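Local structure of chitooligosaccharide oxidase (6Y0R) at residues H94-L99 / Q406-V411; K366-S371 / F422-G427. The protein oxidises the C1 hydroxyl of chitooligosaccharides to the lactone, using bicovalently bound FAD and reducing molecular oxygen to hydrogen peroxide. All coordinates share one frame; numbering follows the deposited sequence.

In the fold
From the N terminus, the chain first forms loop 94-99, between strands 87-90 and 108-111 in the FAD-binding part. Contact 1 closes after 306 intervening residues, when strand 403-411 brings Q406 and Y408 to Y96. It ties the flavin-binding loop to the seven-stranded antiparallel sheet. Inside that span, helix 351-367 ends and leads to strand 371-378. Contact 2 closes that connection with helix 420-433, which follows strand 403-411 in the chain. The two contacts therefore cross rather than nest. Their centres lie about 15 Å apart. They also meet directly, D409 packing against H370 and F407 against I425, with the strand lying between loop 94-99 and helix 420-433.

Contact 1: H94-L99 / Q406-V411; sequences HSYTSL and QFYDSV. With FAD (flavin-adenine dinucleotide), chain B.
The backbones of loop 94-99 and strand 406-411 stay well apart, with CA of Y96 and CA of Y408 10.2 Å from each other, and S95 to S98 form a type I turn. Only side chains bridge the gap, led by the ring of Y96. Its CG lies anti to the carbonyl carbon (chi1 -71°), which carries the ring toward the strand. Y408 turns its edge to the face of Y96 in a T-shaped pair, planes at 84°. The closest carbons are Y96 CZ and Y408 CE2, 4.2 Å apart. The hydroxyl of Y408 is hydrogen-bonded to D337. The extended chain of Q406 brings its amide to the hydroxyl end of Y96, near the ring plane.

The loop belongs to the PCMH-type FAD-binding domain, and this contact joins it to the sheet of the second domain beside the flavin. H94 ND1 is covalently bonded to FAD C8M at 1.5 Å. C154 probably makes the second link. The backbone grips the pyrophosphate: H94 N donates to FAD O2P at 3.0 Å and S95 N to FAD O1A at 3.1 Å. S95 OG braces the turn by accepting from L99 N at 3.0 Å. On its flavin side, Y96 CE1 lies 3.7 Å from FAD C9, while Y447 also packs against the Y96 ring.

Contact 2: K366-S371 / F422-G427; sequences KSSSHS and FNLIKG
S368 and H370 together meet the methyl end of L424 from one side. The backbones come closest at CA of S368 and CA of L424, 8.1 Å apart. K366 and S367 lie in the weakly bonded end region of helix 351-367. The S367 hydroxyl is hydrogen-bonded back to the carbonyl of T363, one turn earlier.

S368 is the first residue to touch helix 422-427. Its side chain sets out toward the helix, and S368 OG lies 3.6 Å from L424 CD2. The other methyl of L424, CD1, stands slightly farther off, 4.1 Å from S368 OG. This hydroxyl also works within its own segment. With chi1 at -179°, S368 OG is trans to its own N and swings forward to accept from H370 N at 3.1 Å. The N-H...O angle is 157°. That bond draws the chain round S369, whose own side chain points away from the helix.

H370 again faces the helix. Its CB packs 3.6 Å from L424 CD2, and its CG is 3.9 Å from the same methyl. The imidazole stands obliquely to this methyl, and the H370 and L424 side chains run antiparallel past one another. Beyond them, H370 also touches P418 and D409. K273 holds the backbone carbonyls of S368 and H370 by hydrogen bonds. The S371 side chain turns away from the helix where the chain passes into strand 371-378.

L424 is a buried residue of the helix, whereas S368 and H370 are partly exposed, so the contact lies at the margin of the packed interior. The arrangement is an ST turn in a helix-to-strand connection, set against the flank of a helix that packs on the antiparallel sheet.

Contact 1: H94-L99 / Q406-V411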
loop_
_atom_site.group_PDB
_atom_site.type_symbol
_atom_site.label_atom_id
_atom_site.label_comp_id
_atom_site.label_asym_id
_atom_site.label_seq_id
_atom_site.Cartn_x
_atom_site.Cartn_y
_atom_site.Cartn_z
ATOM N N HIS A 94 -4.758 3.629 -7.262
ATOM C CA HIS A 94 -5.016 4.115 -5.879
ATOM C C HIS A 94 -3.855 4.929 -5.305
ATOM O O HIS A 94 -4.043 5.447 -4.208
ATOM C CB HIS A 94 -5.424 2.972 -4.930
ATOM C CG HIS A 94 -6.896 2.865 -4.801
ATOM N ND1 HIS A 94 -7.612 3.347 -3.702
ATOM C CD2 HIS A 94 -7.801 2.334 -5.671
ATOM C CE1 HIS A 94 -8.913 3.171 -3.968
ATOM N NE2 HIS A 94 -9.041 2.548 -5.162
ATOM N N SER A 95 -2.777 5.194 -6.055
ATOM C CA SER A 95 -1.674 6.012 -5.502
ATOM C C SER A 95 -2.214 7.283 -4.853
ATOM O O SER A 95 -2.848 8.094 -5.525
ATOM C CB SER A 95 -0.661 6.391 -6.521
ATOM O OG SER A 95 0.390 7.123 -5.917
ATOM N N TYR A 96 -1.817 7.523 -3.618
ATOM C CA TYR A 96 -2.241 8.742 -2.900
ATOM C C TYR A 96 -1.689 10.013 -3.557
ATOM O O TYR A 96 -2.238 11.118 -3.292
ATOM C CB TYR A 96 -1.744 8.653 -1.474
ATOM C CG TYR A 96 -2.422 7.658 -0.580
ATOM C CD1 TYR A 96 -3.432 6.805 -0.990
ATOM C CD2 TYR A 96 -2.106 7.679 0.765
ATOM C CE1 TYR A 96 -4.098 5.970 -0.100
ATOM C CE2 TYR A 96 -2.734 6.831 1.653
ATOM C CZ TYR A 96 -3.755 6.009 1.236
ATOM O OH TYR A 96 -4.405 5.155 2.122
ATOM N N THR A 97 -0.624 9.880 -4.344
ATOM C CA THR A 97 0.060 11.035 -4.983
ATOM C C THR A 97 0.088 10.844 -6.505
ATOM O O THR A 97 0.875 11.592 -7.206
ATOM C CB THR A 97 1.408 11.266 -4.301
ATOM O OG1 THR A 97 2.223 10.114 -4.516
ATOM C CG2 THR A 97 1.255 11.627 -2.839
ATOM N N SER A 98 -0.732 9.925 -7.043
ATOM C CA SER A 98 -0.965 9.786 -8.506
ATOM C C SER A 98 0.323 9.346 -9.194
ATOM O O SER A 98 0.588 9.755 -10.368
ATOM C CB SER A 98 -1.525 11.067 -9.102
ATOM O OG SER A 98 -2.649 11.529 -8.346
ATOM N N LEU A 99 1.127 8.519 -8.510
ATOM C CA LEU A 99 2.413 8.039 -9.087
ATOM C C LEU A 99 2.201 7.074 -10.252
ATOM O O LEU A 99 3.178 6.881 -11.018
ATOM C CB LEU A 99 3.333 7.490 -8.002
ATOM C CG LEU A 99 3.692 8.499 -6.892
ATOM C CD1 LEU A 99 4.677 7.926 -5.903
ATOM C CD2 LEU A 99 4.235 9.790 -7.456
ATOM N N GLN A 406 -0.689 5.798 9.712
ATOM C CA GLN A 406 -1.239 6.462 8.527
ATOM C C GLN A 406 -1.951 7.747 8.974
ATOM O O GLN A 406 -2.749 7.666 9.889
ATOM C CB GLN A 406 -2.175 5.539 7.765
ATOM C CG GLN A 406 -2.772 6.284 6.598
ATOM C CD GLN A 406 -3.670 5.438 5.740
ATOM O OE1 GLN A 406 -4.188 4.362 6.124
ATOM N NE2 GLN A 406 -3.875 5.931 4.549
ATOM N N PHE A 407 -1.627 8.882 8.370
ATOM C CA PHE A 407 -2.262 10.186 8.703
ATOM C C PHE A 407 -3.007 10.676 7.468
ATOM O O PHE A 407 -2.431 10.628 6.391
ATOM C CB PHE A 407 -1.222 11.231 9.111
ATOM C CG PHE A 407 -0.206 10.780 10.131
ATOM C CD1 PHE A 407 -0.527 10.769 11.481
ATOM C CD2 PHE A 407 1.029 10.281 9.740
ATOM C CE1 PHE A 407 0.399 10.373 12.434
ATOM C CE2 PHE A 407 1.968 9.900 10.701
ATOM C CZ PHE A 407 1.629 9.908 12.035
ATOM N N TYR A 408 -4.255 11.091 7.627
ATOM C CA TYR A 408 -5.157 11.366 6.480
ATOM C C TYR A 408 -5.982 12.621 6.759
ATOM O O TYR A 408 -6.444 12.796 7.900
ATOM C CB TYR A 408 -6.029 10.147 6.246
ATOM C CG TYR A 408 -6.603 9.923 4.879
ATOM C CD1 TYR A 408 -7.792 10.524 4.509
ATOM C CD2 TYR A 408 -6.042 8.982 4.026
ATOM C CE1 TYR A 408 -8.409 10.250 3.290
ATOM C CE2 TYR A 408 -6.629 8.715 2.796
ATOM C CZ TYR A 408 -7.820 9.328 2.435
ATOM O OH TYR A 408 -8.374 9.012 1.229
ATOM N N ASP A 409 -6.133 13.459 5.731
ATOM C CA ASP A 409 -6.991 14.670 5.812
ATOM C C ASP A 409 -7.726 14.792 4.490
ATOM O O ASP A 409 -7.062 14.840 3.458
ATOM C CB ASP A 409 -6.150 15.877 6.134
ATOM C CG ASP A 409 -6.976 17.150 6.322
ATOM O OD1 ASP A 409 -8.150 17.036 6.719
ATOM O OD2 ASP A 409 -6.378 18.195 6.185
ATOM N N SER A 410 -9.051 14.885 4.547
ATOM C CA SER A 410 -9.948 14.813 3.376
ATOM C C SER A 410 -10.833 16.064 3.334
ATOM O O SER A 410 -11.218 16.541 4.396
ATOM C CB SER A 410 -10.811 13.583 3.504
ATOM O OG SER A 410 -11.607 13.458 2.375
ATOM N N VAL A 411 -11.137 16.537 2.138
ATOM C CA VAL A 411 -12.129 17.631 1.890
ATOM C C VAL A 411 -13.112 17.139 0.835
ATOM O O VAL A 411 -12.905 16.070 0.225
ATOM C CB VAL A 411 -11.428 18.931 1.474
ATOM C CG1 VAL A 411 -10.453 19.423 2.531
ATOM C CG2 VAL A 411 -10.719 18.796 0.136
HETATM P PA FAD B . -1.296 2.726 -8.902
HETATM O O1A FAD B . -1.537 4.168 -8.709
HETATM O O2A FAD B . -1.764 2.055 -10.129
HETATM O O5B FAD B . 0.253 2.396 -8.746
HETATM C C5B FAD B . 0.970 2.658 -7.539
HETATM C C4B FAD B . 2.458 2.703 -7.837
HETATM O O4B FAD B . 2.896 1.402 -8.304
HETATM C C3B FAD B . 2.930 3.675 -8.938
HETATM O O3B FAD B . 4.290 4.071 -8.719
HETATM C C2B FAD B . 2.849 2.810 -10.188
HETATM O O2B FAD B . 3.620 3.289 -11.294
HETATM C C1B FAD B . 3.341 1.493 -9.653
HETATM N N9A FAD B . 2.860 0.325 -10.374
HETATM C C8A FAD B . 1.565 -0.123 -10.413
HETATM N N7A FAD B . 1.429 -1.213 -11.158
HETATM C C5A FAD B . 2.710 -1.475 -11.631
HETATM C C6A FAD B . 3.222 -2.481 -12.471
HETATM N N6A FAD B . 2.446 -3.457 -12.950
HETATM N N1A FAD B . 4.547 -2.451 -12.788
HETATM C C2A FAD B . 5.277 -1.432 -12.291
HETATM N N3A FAD B . 4.908 -0.444 -11.470
HETATM C C4A FAD B . 3.596 -0.514 -11.174
HETATM N N1 FAD B . -2.400 -0.062 1.444
HETATM C C2 FAD B . -2.163 -1.045 2.325
HETATM O O2 FAD B . -0.976 -1.512 2.480
HETATM N N3 FAD B . -3.200 -1.579 3.034
HETATM C C4 FAD B . -4.513 -1.155 2.910
HETATM O O4 FAD B . -5.415 -1.693 3.576
HETATM C C4X FAD B . -4.793 -0.126 1.980
HETATM N N5 FAD B . -6.055 0.267 1.792
HETATM C C5X FAD B . -6.303 1.172 0.784
HETATM C C6 FAD B . -7.644 1.552 0.509
HETATM C C7 FAD B . -7.932 2.476 -0.481
HETATM C C7M FAD B . -9.363 2.900 -0.750
HETATM C C8 FAD B . -6.853 3.018 -1.295
HETATM C C8M FAD B . -7.092 3.938 -2.475
HETATM C C9 FAD B . -5.527 2.660 -0.977
HETATM C C9A FAD B . -5.237 1.752 0.051
HETATM N N10 FAD B . -3.911 1.373 0.324
HETATM C C10 FAD B . -3.641 0.387 1.280
HETATM C "C1'" FAD B . -2.775 1.966 -0.388
HETATM C "C2'" FAD B . -2.379 1.123 -1.603
HETATM O "O2'" FAD B . -1.657 -0.041 -1.197
HETATM C "C3'" FAD B . -1.524 1.981 -2.500
HETATM O "O3'" FAD B . -2.350 3.105 -2.882
HETATM C "C4'" FAD B . -1.056 1.174 -3.713
HETATM O "O4'" FAD B . 0.188 1.677 -4.234
HETATM C "C5'" FAD B . -2.118 1.216 -4.775
HETATM O "O5'" FAD B . -1.808 0.311 -5.851
HETATM P P FAD B . -2.535 0.556 -7.238
HETATM O O1P FAD B . -2.086 -0.489 -8.191
HETATM O O2P FAD B . -3.997 0.752 -7.071
HETATM O O3P FAD B . -1.970 2.027 -7.615
#

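Contact 2: K366-S371 / F422-G427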
loop_
_atom_site.group_PDB
_atom_site.type_symbol
_atom_site.label_atom_id
_atom_site.label_comp_id
_atom_site.label_asym_id
_atom_site.label_seq_id
_atom_site.Cartn_x
_atom_site.Cartn_y
_atom_site.Cartn_z
ATOM N N LYS A 366 -7.741 18.624 18.162
ATOM C CA LYS A 366 -9.099 18.826 18.740
ATOM C C LYS A 366 -9.693 20.109 18.146
ATOM O O LYS A 366 -10.871 20.103 17.828
ATOM C CB LYS A 366 -8.997 18.876 20.273
ATOM C CG LYS A 366 -10.287 19.168 21.039
ATOM C CD LYS A 366 -10.029 19.661 22.458
ATOM C CE LYS A 366 -11.281 20.049 23.218
ATOM N NZ LYS A 366 -11.827 18.887 23.952
ATOM N N SER A 367 -8.909 21.168 17.995
ATOM C CA SER A 367 -9.453 22.489 17.623
ATOM C C SER A 367 -9.474 22.646 16.099
ATOM O O SER A 367 -9.975 23.643 15.621
ATOM C CB SER A 367 -8.694 23.562 18.328
ATOM O OG SER A 367 -7.381 23.645 17.832
ATOM N N SER A 368 -8.982 21.666 15.338
ATOM C CA SER A 368 -8.866 21.773 13.859
ATOM C C SER A 368 -10.248 21.679 13.217
ATOM O O SER A 368 -11.055 20.842 13.648
ATOM C CB SER A 368 -7.952 20.692 13.297
ATOM O OG SER A 368 -7.835 20.834 11.898
ATOM N N SER A 369 -10.525 22.491 12.192
ATOM C CA SER A 369 -11.764 22.360 11.389
ATOM C C SER A 369 -11.637 21.191 10.408
ATOM O O SER A 369 -12.658 20.781 9.817
ATOM C CB SER A 369 -12.048 23.633 10.641
ATOM O OG SER A 369 -10.887 24.021 9.934
ATOM N N HIS A 370 -10.429 20.646 10.254
ATOM C CA HIS A 370 -10.162 19.595 9.234
ATOM C C HIS A 370 -10.765 18.261 9.657
ATOM O O HIS A 370 -10.706 17.984 10.858
ATOM C CB HIS A 370 -8.675 19.456 9.034
ATOM C CG HIS A 370 -8.094 20.580 8.258
ATOM N ND1 HIS A 370 -8.267 21.903 8.628
ATOM C CD2 HIS A 370 -7.302 20.596 7.175
ATOM C CE1 HIS A 370 -7.612 22.676 7.792
ATOM N NE2 HIS A 370 -7.003 21.904 6.905
ATOM N N SER A 371 -11.279 17.465 8.713
ATOM C CA SER A 371 -11.745 16.078 8.972
ATOM C C SER A 371 -10.526 15.151 8.823
ATOM O O SER A 371 -10.275 14.614 7.731
ATOM C CB SER A 371 -12.926 15.658 8.152
ATOM O OG SER A 371 -12.750 15.987 6.803
ATOM N N PHE A 422 -1.498 20.617 5.110
ATOM C CA PHE A 422 -0.112 20.112 5.117
ATOM C C PHE A 422 0.497 20.292 6.496
ATOM O O PHE A 422 1.224 19.384 6.964
ATOM C CB PHE A 422 0.741 20.813 4.049
ATOM C CG PHE A 422 0.238 20.673 2.636
ATOM C CD1 PHE A 422 -0.116 19.438 2.117
ATOM C CD2 PHE A 422 0.183 21.765 1.771
ATOM C CE1 PHE A 422 -0.547 19.288 0.815
ATOM C CE2 PHE A 422 -0.196 21.606 0.450
ATOM C CZ PHE A 422 -0.607 20.384 -0.026
ATOM N N ASN A 423 0.320 21.476 7.117
ATOM C CA ASN A 423 0.985 21.743 8.414
ATOM C C ASN A 423 0.298 20.921 9.520
ATOM O O ASN A 423 0.995 20.491 10.440
ATOM C CB ASN A 423 1.021 23.227 8.789
ATOM C CG ASN A 423 2.278 23.562 9.575
ATOM O OD1 ASN A 423 3.391 23.345 9.092
ATOM N ND2 ASN A 423 2.121 24.086 10.779
ATOM N N LEU A 424 -0.996 20.689 9.415
ATOM C CA LEU A 424 -1.732 19.893 10.427
ATOM C C LEU A 424 -1.119 18.488 10.416
ATOM O O LEU A 424 -0.785 17.939 11.501
ATOM C CB LEU A 424 -3.204 19.797 10.043
ATOM C CG LEU A 424 -4.030 18.805 10.868
ATOM C CD1 LEU A 424 -4.050 19.202 12.320
ATOM C CD2 LEU A 424 -5.439 18.682 10.318
ATOM N N ILE A 425 -1.025 17.894 9.221
ATOM C CA ILE A 425 -0.554 16.472 9.126
ATOM C C ILE A 425 0.932 16.383 9.490
ATOM O O ILE A 425 1.359 15.394 10.163
ATOM C CB ILE A 425 -0.878 15.924 7.729
ATOM C CG1 ILE A 425 -2.379 15.755 7.509
ATOM C CG2 ILE A 425 -0.142 14.615 7.439
ATOM C CD1 ILE A 425 -3.045 14.810 8.468
ATOM N N LYS A 426 1.758 17.318 9.028
ATOM C CA LYS A 426 3.175 17.371 9.431
ATOM C C LYS A 426 3.277 17.437 10.958
ATOM O O LYS A 426 4.129 16.780 11.550
ATOM C CB LYS A 426 3.870 18.570 8.795
ATOM C CG LYS A 426 5.359 18.634 9.083
ATOM C CD LYS A 426 6.089 19.694 8.281
ATOM C CE LYS A 426 5.522 21.077 8.514
ATOM N NZ LYS A 426 6.288 21.849 9.523
ATOM N N GLY A 427 2.436 18.250 11.589
ATOM C CA GLY A 427 2.513 18.435 13.050
ATOM C C GLY A 427 2.114 17.146 13.766
ATOM O O GLY A 427 2.817 16.780 14.729
#